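PDB 5BYP: putative uncharacterized protein from Bacteroides eggerthii DSM 20697, which is of unknown function but has a lipocalin-like domain of the calycin clan, consistent with, though not proof of, binding a small hydrophobic ligand. Local coordinates for residues E63-L68 against E100-V105. Numbering follows the deposited sequence.
Sequences EISITL and ERTFKV
Ile64 pairs with Phe103 and Ile66 with Arg101 as antiparallel hydrogen-bonded pairs; the short axes run at 160°, 4.7 Å apart at closest approach. The Phe103 N to Ile64 O bond measures 2.9 Å and is nearly straight, 169° at the hydrogen. Between these pairs Ser65 faces Thr102, a non-hydrogen-bonded pair joined instead through side chains: Ser65 OG and Thr102 OG1 lie 2.9 Å apart, a hydrogen bond that either hydroxyl could donate. Glu63, followed outward, starts with CB against the carbonyl O of Phe103. Its CG, anti to the carbonyl carbon (chi1 -63°), passes Lys104 CD at 3.7 Å. Glu63 CD is about equally near Lys104 CD and Thr102 CG2; at the tip the carboxylate divides, OE1 near the threonine methyl and Glu63 OE2 3.4 Å from Lys104 CD. The lysine bends at chi2 and chi3, and its NZ stays 4.6 Å from Glu63 OE2, too far for a salt bridge. With an alanine at Glu63, Lys104 CD and the Thr102 methyl would probably lose the chain that lies against them, and the Lys104 ammonium its nearby opposite charge. On the other face, Ile66 CD1 approaches Phe103 CE1 obliquely at 3.7 Å, and Arg101 CG lies over one face of the Phe103 ring. Arg101 NH1 continues to a hydrogen bond with Tyr122 OH, while Phe103 meets the Tyr122 ring edge-to-face. This alternation, Glu63, Ser65, Thr67, Glu100, Thr102 and Lys104 on one face, and Ile64, Ile66 and Phe103, joined by Arg101, on the other, fits neighbouring strands in the curled antiparallel sheet of a lipocalin-like fold.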
loop_
_atom_site.group_PDB
_atom_site.type_symbol
_atom_site.label_atom_id
_atom_site.label_comp_id
_atom_site.label_asym_id
_atom_site.label_seq_id
_atom_site.Cartn_x
_atom_site.Cartn_y
_atom_site.Cartn_z
ATOM N N GLU A 63 -0.808 5.055 13.694
ATOM C CA GLU A 63 -0.102 4.224 12.736
ATOM C C GLU A 63 -1.003 3.156 12.121
ATOM O O GLU A 63 -1.963 2.707 12.749
ATOM C CB GLU A 63 1.110 3.548 13.416
ATOM C CG GLU A 63 2.162 4.521 13.934
ATOM C CD GLU A 63 3.503 3.912 14.294
ATOM O OE1 GLU A 63 3.525 2.817 14.907
ATOM O OE2 GLU A 63 4.538 4.551 13.990
ATOM N N ILE A 64 -0.670 2.736 10.897
ATOM C CA ILE A 64 -1.343 1.651 10.200
ATOM C C ILE A 64 -0.255 0.686 9.731
ATOM O O ILE A 64 0.735 1.109 9.105
ATOM C CB ILE A 64 -2.286 2.131 9.046
ATOM C CG1 ILE A 64 -2.966 0.939 8.369
ATOM C CG2 ILE A 64 -1.552 3.025 8.015
ATOM C CD1 ILE A 64 -4.239 1.259 7.693
ATOM N N SER A 65 -0.386 -0.588 10.114
ATOM C CA SER A 65 0.592 -1.596 9.745
ATOM C C SER A 65 0.029 -2.485 8.685
ATOM O O SER A 65 -0.820 -3.336 8.974
ATOM C CB SER A 65 1.018 -2.407 10.959
ATOM O OG SER A 65 1.925 -1.674 11.763
ATOM N N ILE A 66 0.468 -2.282 7.437
ATOM C CA ILE A 66 -0.024 -3.091 6.332
ATOM C C ILE A 66 0.906 -4.290 6.111
ATOM O O ILE A 66 2.115 -4.123 5.900
ATOM C CB ILE A 66 -0.225 -2.282 5.030
ATOM C CG1 ILE A 66 -0.940 -0.908 5.288
ATOM C CG2 ILE A 66 -0.979 -3.142 4.021
ATOM C CD1 ILE A 66 -1.123 -0.027 4.054
ATOM N N THR A 67 0.330 -5.497 6.173
ATOM C CA THR A 67 1.033 -6.766 5.956
ATOM C C THR A 67 0.406 -7.467 4.767
ATOM O O THR A 67 -0.819 -7.582 4.704
ATOM C CB THR A 67 0.994 -7.634 7.219
ATOM O OG1 THR A 67 1.379 -6.852 8.352
ATOM C CG2 THR A 67 1.871 -8.864 7.115
ATOM N N LEU A 68 1.231 -7.901 3.799
ATOM C CA LEU A 68 0.736 -8.605 2.615
ATOM C C LEU A 68 0.640 -10.109 2.845
ATOM O O LEU A 68 1.559 -10.714 3.412
ATOM C CB LEU A 68 1.613 -8.350 1.395
ATOM C CG LEU A 68 1.648 -6.954 0.839
ATOM C CD1 LEU A 68 2.217 -6.972 -0.535
ATOM C CD2 LEU A 68 0.256 -6.325 0.808
ATOM N N GLU A 100 5.780 -6.086 4.581
ATOM C CA GLU A 100 5.102 -5.313 5.610
ATOM C C GLU A 100 5.693 -3.922 5.669
ATOM O O GLU A 100 6.909 -3.787 5.598
ATOM C CB GLU A 100 5.258 -6.016 6.982
ATOM C CG GLU A 100 4.345 -5.470 8.098
ATOM C CD GLU A 100 4.663 -4.159 8.832
ATOM O OE1 GLU A 100 5.784 -3.616 8.682
ATOM O OE2 GLU A 100 3.789 -3.704 9.606
ATOM N N ARG A 101 4.843 -2.891 5.846
ATOM C CA ARG A 101 5.238 -1.483 6.048
ATOM C C ARG A 101 4.241 -0.780 7.007
ATOM O O ARG A 101 3.022 -0.880 6.831
ATOM C CB ARG A 101 5.369 -0.694 4.722
ATOM C CG ARG A 101 5.697 0.840 4.924
ATOM C CD ARG A 101 6.374 1.497 3.725
ATOM N NE ARG A 101 7.658 0.842 3.456
ATOM C CZ ARG A 101 8.401 1.032 2.375
ATOM N NH1 ARG A 101 8.010 1.879 1.432
ATOM N NH2 ARG A 101 9.537 0.367 2.220
ATOM N N THR A 102 4.792 -0.082 8.019
ATOM C CA THR A 102 4.067 0.687 9.033
ATOM C C THR A 102 4.188 2.175 8.691
ATOM O O THR A 102 5.303 2.692 8.524
ATOM C CB THR A 102 4.589 0.355 10.442
ATOM O OG1 THR A 102 4.535 -1.058 10.621
ATOM C CG2 THR A 102 3.775 1.029 11.541
ATOM N N PHE A 103 3.035 2.832 8.511
ATOM C CA PHE A 103 2.944 4.251 8.140
ATOM C C PHE A 103 2.405 5.082 9.251
ATOM O O PHE A 103 1.520 4.631 9.978
ATOM C CB PHE A 103 2.003 4.445 6.939
ATOM C CG PHE A 103 2.347 3.695 5.688
ATOM C CD1 PHE A 103 1.879 2.396 5.483
ATOM C CD2 PHE A 103 3.039 4.320 4.657
ATOM C CE1 PHE A 103 2.156 1.718 4.296
ATOM C CE2 PHE A 103 3.298 3.648 3.463
ATOM C CZ PHE A 103 2.862 2.354 3.290
ATOM N N LYS A 104 2.834 6.344 9.308
ATOM C CA LYS A 104 2.245 7.337 10.191
ATOM C C LYS A 104 1.067 7.948 9.456
ATOM O O LYS A 104 1.208 8.338 8.293
ATOM C CB LYS A 104 3.274 8.407 10.618
ATOM C CG LYS A 104 4.346 7.920 11.617
ATOM C CD LYS A 104 3.829 7.729 13.060
ATOM C CE LYS A 104 3.639 9.011 13.841
ATOM N NZ LYS A 104 3.145 8.740 15.221
ATOM N N VAL A 105 -0.118 7.932 10.076
ATOM C CA VAL A 105 -1.309 8.513 9.453
ATOM C C VAL A 105 -1.313 10.015 9.721
ATOM O O VAL A 105 -1.626 10.442 10.836
ATOM C CB VAL A 105 -2.615 7.837 9.923
ATOM C CG1 VAL A 105 -3.831 8.435 9.195
ATOM C CG2 VAL A 105 -2.541 6.318 9.726
#